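Local coordinates for uncharacterized protein (Helicobacter pylori, PDB 4O5J) that probably binds sialylated carbohydrates through its extracellular adhesion domain and so serves the bacterium as an outer-membrane adhesin, at residues Tyr240-Phe243 with Asn244-Ala248; Asn309-Pro312 with Ala313-Lys317; Ala89-Thr92 with Ser93-Phe97. All blocks are in the same frame, centred on the assembly; numbering follows the deposited sequence.

Contact 1 of 3, residues Tyr240-Phe243 with Asn244-Ala248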
ATOM      1  N   TYR A 240      15.352  -1.161 -12.412  1.00 35.37           N
ATOM      2  CA  TYR A 240      15.047   0.160 -11.822  1.00 33.28           C
ATOM      3  C   TYR A 240      14.100   0.058 -10.660  1.00 41.85           C
ATOM      4  O   TYR A 240      13.044  -0.630 -10.750  1.00 38.96           O
ATOM      5  CB  TYR A 240      14.496   1.082 -12.872  1.00 27.75           C
ATOM      6  CG  TYR A 240      15.496   1.392 -13.970  1.00 34.62           C
ATOM      7  CD1 TYR A 240      16.401   2.469 -13.855  1.00 31.56           C
ATOM      8  CD2 TYR A 240      15.560   0.618 -15.118  1.00 28.64           C
ATOM      9  CE1 TYR A 240      17.297   2.740 -14.857  1.00 30.16           C
ATOM     10  CE2 TYR A 240      16.478   0.868 -16.111  1.00 33.93           C
ATOM     11  CZ  TYR A 240      17.336   1.932 -15.984  1.00 35.23           C
ATOM     12  OH  TYR A 240      18.250   2.174 -16.996  1.00 31.79           O
ATOM     13  N   ALA A 241      14.452   0.707  -9.544  1.00 38.19           N
ATOM     14  CA  ALA A 241      13.673   0.622  -8.320  1.00 37.38           C
ATOM     15  C   ALA A 241      12.249   1.171  -8.513  1.00 39.30           C
ATOM     16  O   ALA A 241      11.303   0.715  -7.863  1.00 41.59           O
ATOM     17  CB  ALA A 241      14.407   1.351  -7.132  1.00 34.15           C
ATOM     18  N   VAL A 242      12.100   2.175  -9.364  1.00 35.60           N
ATOM     19  CA  VAL A 242      10.789   2.773  -9.566  1.00 36.48           C
ATOM     20  C   VAL A 242       9.856   1.693 -10.119  1.00 38.91           C
ATOM     21  O   VAL A 242       8.727   1.563  -9.660  1.00 38.19           O
ATOM     22  CB  VAL A 242      10.813   3.995 -10.485  1.00 33.74           C
ATOM     23  CG1 VAL A 242      11.261   3.640 -11.890  1.00 30.60           C
ATOM     24  CG2 VAL A 242       9.432   4.662 -10.499  1.00 30.78           C
ATOM     25  N   PHE A 243      10.347   0.893 -11.065  1.00 36.21           N
ATOM     26  CA  PHE A 243       9.573  -0.197 -11.610  1.00 33.23           C
ATOM     27  C   PHE A 243       9.321  -1.299 -10.569  1.00 37.03           C
ATOM     28  O   PHE A 243       8.154  -1.687 -10.327  1.00 35.33           O
ATOM     29  CB  PHE A 243      10.219  -0.787 -12.827  1.00 33.92           C
ATOM     30  CG  PHE A 243       9.425  -1.971 -13.415  1.00 36.67           C
ATOM     31  CD1 PHE A 243       8.305  -1.757 -14.211  1.00 35.71           C
ATOM     32  CD2 PHE A 243       9.776  -3.297 -13.098  1.00 32.41           C
ATOM     33  CE1 PHE A 243       7.577  -2.848 -14.707  1.00 32.51           C
ATOM     34  CE2 PHE A 243       9.087  -4.347 -13.577  1.00 33.27           C
ATOM     35  CZ  PHE A 243       7.981  -4.135 -14.397  1.00 34.80           C
ATOM     36  N   ASN A 244      10.377  -1.823  -9.962  1.00 32.56           N
ATOM     37  CA  ASN A 244      10.240  -2.893  -9.021  1.00 34.12           C
ATOM     38  C   ASN A 244       9.336  -2.524  -7.850  1.00 34.17           C
ATOM     39  O   ASN A 244       8.480  -3.318  -7.449  1.00 40.15           O
ATOM     40  CB  ASN A 244      11.602  -3.325  -8.506  1.00 34.01           C
ATOM     41  CG  ASN A 244      12.487  -3.863  -9.619  1.00 42.80           C
ATOM     42  OD1 ASN A 244      11.976  -4.366 -10.636  1.00 42.29           O
ATOM     43  ND2 ASN A 244      13.784  -3.719  -9.478  1.00 38.03           N
ATOM     44  N   ASN A 245       9.548  -1.342  -7.273  1.00 36.59           N
ATOM     45  CA  ASN A 245       8.788  -0.954  -6.113  1.00 36.02           C
ATOM     46  C   ASN A 245       7.270  -0.838  -6.472  1.00 39.66           C
ATOM     47  O   ASN A 245       6.422  -1.292  -5.726  1.00 31.76           O
ATOM     48  CB  ASN A 245       9.286   0.357  -5.549  1.00 29.17           C
ATOM     49  CG  ASN A 245      10.529   0.165  -4.683  1.00 37.94           C
ATOM     50  OD1 ASN A 245      11.160  -0.892  -4.700  1.00 39.25           O
ATOM     51  ND2 ASN A 245      10.871   1.202  -3.917  1.00 43.26           N
ATOM     52  N   ILE A 246       6.948  -0.200  -7.585  1.00 37.24           N
ATOM     53  CA  ILE A 246       5.575  -0.053  -8.005  1.00 34.65           C
ATOM     54  C   ILE A 246       4.973  -1.447  -8.239  1.00 38.69           C
ATOM     55  O   ILE A 246       3.878  -1.719  -7.780  1.00 40.48           O
ATOM     56  CB  ILE A 246       5.428   0.791  -9.296  1.00 36.31           C
ATOM     57  CG1 ILE A 246       5.797   2.242  -9.027  1.00 28.32           C
ATOM     58  CG2 ILE A 246       3.994   0.686  -9.826  1.00 31.94           C
ATOM     59  CD1 ILE A 246       5.734   3.168 -10.282  1.00 28.74           C
ATOM     60  N   LYS A 247       5.711  -2.347  -8.868  1.00 38.03           N
ATOM     61  CA  LYS A 247       5.234  -3.701  -9.116  1.00 40.52           C
ATOM     62  C   LYS A 247       4.932  -4.419  -7.815  1.00 41.59           C
ATOM     63  O   LYS A 247       3.932  -5.134  -7.703  1.00 40.59           O
ATOM     64  CB  LYS A 247       6.249  -4.489  -9.969  1.00 34.15           C
ATOM     65  CG  LYS A 247       5.719  -5.863 -10.365  1.00 34.46           C
ATOM     66  CD  LYS A 247       6.680  -6.521 -11.370  1.00 41.45           C
ATOM     67  CE  LYS A 247       6.200  -7.862 -11.884  1.00 43.01           C
ATOM     68  NZ  LYS A 247       6.143  -8.824 -10.794  1.00 50.17           N
ATOM     69  N   ALA A 248       5.769  -4.207  -6.800  1.00 39.40           N
ATOM     70  CA  ALA A 248       5.568  -4.919  -5.527  1.00 36.28           C
ATOM     71  C   ALA A 248       4.324  -4.420  -4.782  1.00 34.70           C
ATOM     72  O   ALA A 248       3.738  -5.145  -3.972  1.00 48.48           O
ATOM     73  CB  ALA A 248       6.828  -4.788  -4.639  1.00 32.21           C
TER

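Contact 2 of 3, residues Asn309-Pro312 with Ala313-Lys317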
ATOM      1  N   ASN A 309       8.504   5.643  -0.869  1.00 41.71           N
ATOM      2  CA  ASN A 309       9.542   6.486  -0.238  1.00 47.29           C
ATOM      3  C   ASN A 309      10.937   5.894  -0.519  1.00 43.86           C
ATOM      4  O   ASN A 309      11.870   6.572  -0.445  1.00 46.85           O
ATOM      5  CB  ASN A 309       9.219   6.554   1.232  1.00 47.70           C
ATOM      6  CG  ASN A 309       9.983   7.601   1.927  1.00 64.84           C
ATOM      7  OD1 ASN A 309       9.546   8.741   1.987  1.00 55.49           O
ATOM      8  ND2 ASN A 309      11.178   7.241   2.425  1.00 95.61           N
ATOM      9  N   SER A 310      11.034   4.630  -0.951  1.00 43.59           N
ATOM     10  CA  SER A 310      12.260   3.931  -1.238  1.00 42.02           C
ATOM     11  C   SER A 310      12.635   4.148  -2.703  1.00 42.51           C
ATOM     12  O   SER A 310      13.643   3.616  -3.160  1.00 47.58           O
ATOM     13  CB  SER A 310      12.055   2.414  -1.099  1.00 45.87           C
ATOM     14  OG  SER A 310      11.962   2.095   0.148  1.00 73.58           O
ATOM     15  N   ILE A 311      11.805   4.839  -3.476  1.00 39.35           N
ATOM     16  CA  ILE A 311      12.115   5.090  -4.869  1.00 35.05           C
ATOM     17  C   ILE A 311      13.137   6.229  -4.944  1.00 38.40           C
ATOM     18  O   ILE A 311      12.905   7.270  -4.376  1.00 48.97           O
ATOM     19  CB  ILE A 311      10.881   5.481  -5.674  1.00 36.32           C
ATOM     20  CG1 ILE A 311       9.882   4.319  -5.712  1.00 36.89           C
ATOM     21  CG2 ILE A 311      11.269   5.927  -7.099  1.00 35.66           C
ATOM     22  CD1 ILE A 311       8.498   4.700  -6.301  1.00 37.81           C
ATOM     23  N   PRO A 312      14.274   6.035  -5.648  1.00 43.40           N
ATOM     24  CA  PRO A 312      15.281   7.118  -5.666  1.00 40.02           C
ATOM     25  C   PRO A 312      14.595   8.390  -6.200  1.00 42.77           C
ATOM     26  O   PRO A 312      13.759   8.358  -7.130  1.00 45.22           O
ATOM     27  CB  PRO A 312      16.364   6.596  -6.619  1.00 40.32           C
ATOM     28  CG  PRO A 312      16.231   5.069  -6.542  1.00 41.41           C
ATOM     29  CD  PRO A 312      14.749   4.803  -6.264  1.00 34.09           C
ATOM     30  N   ALA A 313      14.893   9.487  -5.565  1.00 34.42           N
ATOM     31  CA  ALA A 313      14.344  10.818  -5.776  1.00 41.97           C
ATOM     32  C   ALA A 313      14.259  11.202  -7.242  1.00 42.84           C
ATOM     33  O   ALA A 313      13.283  11.804  -7.656  1.00 50.17           O
ATOM     34  CB  ALA A 313      15.162  11.933  -4.935  1.00 34.99           C
ATOM     35  N   GLU A 314      15.299  10.941  -8.015  1.00 41.84           N
ATOM     36  CA  GLU A 314      15.307  11.357  -9.388  1.00 39.16           C
ATOM     37  C   GLU A 314      14.311  10.513 -10.206  1.00 39.58           C
ATOM     38  O   GLU A 314      13.676  11.029 -11.126  1.00 41.32           O
ATOM     39  CB  GLU A 314      16.716  11.165  -9.961  1.00 39.84           C
ATOM     40  CG  GLU A 314      16.813  11.669 -11.388  1.00 51.23           C
ATOM     41  CD  GLU A 314      16.667  13.185 -11.541  1.00 61.16           C
ATOM     42  OE1 GLU A 314      17.024  13.905 -10.572  1.00 65.51           O
ATOM     43  OE2 GLU A 314      16.230  13.654 -12.629  1.00 58.26           O
ATOM     44  N   GLN A 315      14.200   9.232  -9.903  1.00 38.00           N
ATOM     45  CA  GLN A 315      13.217   8.376 -10.595  1.00 37.82           C
ATOM     46  C   GLN A 315      11.804   8.826 -10.237  1.00 41.87           C
ATOM     47  O   GLN A 315      10.934   8.873 -11.102  1.00 42.67           O
ATOM     48  CB  GLN A 315      13.415   6.905 -10.253  1.00 29.83           C
ATOM     49  CG  GLN A 315      14.719   6.376 -10.818  1.00 32.62           C
ATOM     50  CD  GLN A 315      14.951   4.945 -10.375  1.00 37.20           C
ATOM     51  OE1 GLN A 315      14.040   4.269  -9.922  1.00 38.03           O
ATOM     52  NE2 GLN A 315      16.192   4.463 -10.530  1.00 33.19           N
ATOM     53  N   TYR A 316      11.579   9.193  -8.988  1.00 38.60           N
ATOM     54  CA  TYR A 316      10.273   9.645  -8.562  1.00 39.54           C
ATOM     55  C   TYR A 316       9.943  10.942  -9.303  1.00 43.44           C
ATOM     56  O   TYR A 316       8.789  11.141  -9.741  1.00 38.52           O
ATOM     57  CB  TYR A 316      10.241   9.842  -7.039  1.00 36.89           C
ATOM     58  CG  TYR A 316       8.890  10.217  -6.505  1.00 39.31           C
ATOM     59  CD1 TYR A 316       7.855   9.276  -6.481  1.00 39.10           C
ATOM     60  CD2 TYR A 316       8.584  11.508  -6.056  1.00 42.75           C
ATOM     61  CE1 TYR A 316       6.590   9.584  -6.025  1.00 40.33           C
ATOM     62  CE2 TYR A 316       7.276  11.824  -5.588  1.00 43.28           C
ATOM     63  CZ  TYR A 316       6.301  10.853  -5.576  1.00 44.83           C
ATOM     64  OH  TYR A 316       5.026  11.118  -5.109  1.00 53.95           O
ATOM     65  N   LYS A 317      10.951  11.827  -9.446  1.00 37.58           N
ATOM     66  CA  LYS A 317      10.715  13.100 -10.138  1.00 39.31           C
ATOM     67  C   LYS A 317      10.236  12.834 -11.574  1.00 39.57           C
ATOM     68  O   LYS A 317       9.345  13.511 -12.063  1.00 39.49           O
ATOM     69  CB  LYS A 317      11.993  13.995 -10.120  1.00 41.92           C
ATOM     70  CG  LYS A 317      11.883  15.303 -10.849  1.00 56.48           C
ATOM     71  CD  LYS A 317      10.769  16.218 -10.318  1.00 85.37           C
ATOM     72  CE  LYS A 317      10.982  16.712  -8.875  1.00 98.42           C
ATOM     73  NZ  LYS A 317       9.803  17.413  -8.213  1.00100.12           N
TER

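Contact 3 of 3, residues Ala89-Thr92 with Ser93-Phe97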
ATOM      1  N   ALA A  89      -3.310   5.864  -5.676  1.00 40.31           N
ATOM      2  CA  ALA A  89      -1.857   6.145  -5.812  1.00 38.63           C
ATOM      3  C   ALA A  89      -1.174   5.076  -6.657  1.00 36.51           C
ATOM      4  O   ALA A  89      -0.412   5.387  -7.588  1.00 37.67           O
ATOM      5  CB  ALA A  89      -1.182   6.229  -4.436  1.00 36.05           C
ATOM      6  N   VAL A  90      -1.423   3.818  -6.351  1.00 33.71           N
ATOM      7  CA  VAL A  90      -0.737   2.721  -7.037  1.00 35.78           C
ATOM      8  C   VAL A  90      -1.113   2.689  -8.527  1.00 34.11           C
ATOM      9  O   VAL A  90      -0.227   2.604  -9.387  1.00 36.56           O
ATOM     10  CB  VAL A  90      -1.042   1.376  -6.357  1.00 36.01           C
ATOM     11  CG1 VAL A  90      -0.516   0.198  -7.199  1.00 31.12           C
ATOM     12  CG2 VAL A  90      -0.438   1.399  -4.952  1.00 32.33           C
ATOM     13  N   ILE A  91      -2.399   2.813  -8.840  1.00 36.49           N
ATOM     14  CA  ILE A  91      -2.848   2.825 -10.255  1.00 38.37           C
ATOM     15  C   ILE A  91      -2.253   4.008 -11.006  1.00 40.05           C
ATOM     16  O   ILE A  91      -1.707   3.854 -12.091  1.00 37.70           O
ATOM     17  CB  ILE A  91      -4.410   2.887 -10.365  1.00 42.64           C
ATOM     18  CG1 ILE A  91      -5.101   1.680  -9.720  1.00 43.91           C
ATOM     19  CG2 ILE A  91      -4.819   2.917 -11.832  1.00 36.39           C
ATOM     20  CD1 ILE A  91      -4.656   0.355 -10.241  1.00 39.07           C
ATOM     21  N   THR A  92      -2.369   5.197 -10.428  1.00 35.67           N
ATOM     22  CA  THR A  92      -1.783   6.391 -11.012  1.00 33.12           C
ATOM     23  C   THR A  92      -0.284   6.178 -11.300  1.00 38.82           C
ATOM     24  O   THR A  92       0.237   6.599 -12.343  1.00 32.93           O
ATOM     25  CB  THR A  92      -1.916   7.562 -10.071  1.00 37.74           C
ATOM     26  OG1 THR A  92      -3.309   7.838  -9.890  1.00 40.46           O
ATOM     27  CG2 THR A  92      -1.244   8.782 -10.650  1.00 31.69           C
ATOM     28  N   SER A  93       0.406   5.487 -10.386  1.00 28.84           N
ATOM     29  CA  SER A  93       1.827   5.329 -10.563  1.00 38.83           C
ATOM     30  C   SER A  93       2.129   4.266 -11.668  1.00 40.53           C
ATOM     31  O   SER A  93       3.109   4.380 -12.421  1.00 32.40           O
ATOM     32  CB  SER A  93       2.520   5.096  -9.222  1.00 34.93           C
ATOM     33  OG  SER A  93       2.248   3.829  -8.777  1.00 53.02           O
ATOM     34  N   VAL A  94       1.291   3.229 -11.754  1.00 32.51           N
ATOM     35  CA  VAL A  94       1.429   2.261 -12.836  1.00 31.89           C
ATOM     36  C   VAL A  94       1.228   2.948 -14.194  1.00 33.66           C
ATOM     37  O   VAL A  94       2.012   2.745 -15.149  1.00 31.80           O
ATOM     38  CB  VAL A  94       0.410   1.092 -12.685  1.00 32.13           C
ATOM     39  CG1 VAL A  94       0.397   0.247 -13.960  1.00 25.53           C
ATOM     40  CG2 VAL A  94       0.739   0.230 -11.464  1.00 25.75           C
ATOM     41  N   LEU A  95       0.185   3.762 -14.324  1.00 32.60           N
ATOM     42  CA  LEU A  95      -0.059   4.458 -15.611  1.00 31.87           C
ATOM     43  C   LEU A  95       1.025   5.531 -15.814  1.00 33.26           C
ATOM     44  O   LEU A  95       1.384   5.863 -16.923  1.00 35.34           O
ATOM     45  CB  LEU A  95      -1.453   5.094 -15.612  1.00 27.38           C
ATOM     46  CG  LEU A  95      -2.580   4.063 -15.747  1.00 32.29           C
ATOM     47  CD1 LEU A  95      -3.966   4.696 -15.489  1.00 33.30           C
ATOM     48  CD2 LEU A  95      -2.501   3.413 -17.137  1.00 31.47           C
ATOM     49  N   GLY A  96       1.559   6.079 -14.727  1.00 32.52           N
ATOM     50  CA  GLY A  96       2.666   7.022 -14.814  1.00 29.02           C
ATOM     51  C   GLY A  96       3.896   6.329 -15.340  1.00 32.98           C
ATOM     52  O   GLY A  96       4.575   6.847 -16.228  1.00 30.50           O
ATOM     53  N   PHE A  97       4.199   5.154 -14.818  1.00 31.70           N
ATOM     54  CA  PHE A  97       5.330   4.429 -15.344  1.00 31.44           C
ATOM     55  C   PHE A  97       5.142   4.077 -16.821  1.00 33.26           C
ATOM     56  O   PHE A  97       6.049   4.208 -17.658  1.00 33.68           O
ATOM     57  CB  PHE A  97       5.640   3.175 -14.529  1.00 30.44           C
ATOM     58  CG  PHE A  97       6.794   2.418 -15.083  1.00 39.09           C
ATOM     59  CD1 PHE A  97       8.091   2.796 -14.781  1.00 33.77           C
ATOM     60  CD2 PHE A  97       6.600   1.375 -15.983  1.00 33.29           C
ATOM     61  CE1 PHE A  97       9.173   2.124 -15.331  1.00 35.05           C
ATOM     62  CE2 PHE A  97       7.670   0.702 -16.539  1.00 39.54           C
ATOM     63  CZ  PHE A  97       8.967   1.060 -16.208  1.00 43.54           C
TER

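Contact 1 of 3, residues Tyr240-Phe243 with Asn244-Ala248
Phe-243 and Lys-247, one turn apart, both turn their CG anti to the backbone N (chi1 179° and -174°), and this sends the phenyl ring and the lysine chain out from the helix side by side. The methylene CD of Lys-247 reaches the ring at Phe-243 CE2, 3.9 Å away, approaching obliquely. Asn-244 meets the same ring from another direction: its OD1 lies in the ring plane at the edge, 3.5 Å from Phe-243 CD2, with the amide plane steeply inclined to the ring. The amide's other end is held by the chain just before the helix, where Asn-244 ND2 bonds to the carbonyl oxygen of Thr-238.

Tyr-240 occupies the N-cap position, and its carbonyl opens the helical ladder. Asn-244 N donates to Tyr-240 O over 3.0 Å. The next rung, Asn-245 N to Ala-241 O, measures 2.8 Å. Ile-246 N to Val-242 O is longer at 3.3 Å, and Lys-247 N to Phe-243 O comes back to 2.9 Å. On the buried side Val-242 and Ile-246 run alongside each other, CG2 of the valine 4.0 Å from CD1 of the isoleucine.

These are the N-cap and the first two turns of helix 241-268, and this N-terminal end is well tied down: Gln-315 OE1 accepts from Val-242 N, and Asn-245 ND2 reaches Leu-307 O. Phe-243 packs on Met-204 and Ile-207 of helix 193-209, while Ile-246 fits between Met-204, Leu-319 of helix 313-320 and Ser-93 and Val-94 of helix 82-101.

Contact 2 of 3, residues Asn309-Pro312 with Ala313-Lys317
Pro-312 O accepts the backbone N-H of Tyr-316 at 3.0 Å, the bond that closes the first turn of the helix starting right after the proline.

The Gln-315 side chain comes back over the proline. Its CG is anti to the carbonyl carbon (chi1 -68°) and the chain is extended beyond it, which carries the amide across the pyrrolidine ring at a slant: OE1 of Gln-315 is 3.8 Å from Pro-312 CD, and NE2 of Gln-315 is 4.0 Å from Pro-312 CG. These are van der Waals contacts. The amide oxygen has its polar partner elsewhere, in the backbone N of Val-242, which is consistent with that partner setting the turn of the amide against the ring.

Ile-311 points its CB toward the helix and uses one branch, the methyl CG2, to touch two residues. That methyl lies 3.9 Å from Gln-315 CB and 4.0 Å from Tyr-316 CB, filling the angle where those two side chains leave the backbone. The Tyr-316 ring then leads away to helix 343-396, packing on Leu-343 and Val-347 while its OH bonds to Asn-344 ND2.

Taken together, this is a short connection between helix 281-309 and helix 313-320 in a largely helical domain. With Pro-312 at the N-cap position, Ile-311 is N' and Tyr-316 is N4, and the touch of their side chains across the helix start is the arrangement of a hydrophobic staple, made on the tyrosine side by CB and not by the ring.

Contact 3 of 3, residues Ala89-Thr92 with Ser93-Phe97
Val-90 O is gripped by two donors, the hydroxyl of Ser-93 and the backbone N-H of Val-94. Ser-93 OG donates to it at 2.8 Å, coming in well off the C=O direction (C=O...OG 117°), whereas Val-94 N arrives more nearly end-on at 2.9 Å. The hydroxyl reaches back because OG is placed between the backbone N and the carbonyl carbon (chi1 73°), a position from which it can meet the carbonyl three residues earlier. A buried polar side chain is thereby satisfied within its own helix.

The flanking rungs are ordinary helical bonds: Ser-93 N to Ala-89 O, Leu-95 N to Ile-91 O, and Gly-96 N to Thr-92 O, the last at 2.8 Å. Thr-92 follows a similar economy with its hydroxyl, whose OG1 bonds to Gln-88 O in the preceding turn and also to Gln-163 NE2 of helix 146-163.

Further out, the apolar chains pack along the helix. Ile-91 and Leu-95 extend side by side in the same direction, with Ile-91 CG2 4.2 Å from Leu-95 CD1. Val-90 and Val-94 touch more loosely, CG1 of the first 4.4 Å from CG2 of the second. Val-94 CG2 also rests 3.3 Å from Val-90 O, beside the doubly used carbonyl.

Leu-159 of helix 146-163 packs against Ile-91, Val-94 and Leu-95; Met-249 and Leu-253 of helix 241-268 and Ile-304 of helix 281-309 pack against Val-90. The arrangement is that of a core helix in an alpha-helical bundle, apolar on several faces, with its serine and threonine hydroxyls bonded back to main-chain carbonyls of the same helix.

Contact 1 lies between the other two and touches both, while contacts 2 and 3 stay about 7 Å apart at their nearest atoms. Contacts 1 and 2 have centres about 10 Å apart; Val-242 N and Gln-315 OE1 come within 2.9 Å there, with Ala-241 CB against Pro-312 CD at 3.6 Å. Toward contact 3, about 11 Å away between centres, the junction is mainly packing of apolar side chains: Phe-243 CD1 lies 3.4 Å from Phe-97 CE2, and Ile-246 CG2 is 3.7 Å from Val-94 CG2. Thus the start of helix 241-268 connects the buried helix 82-101 to the surface turn at 309-317.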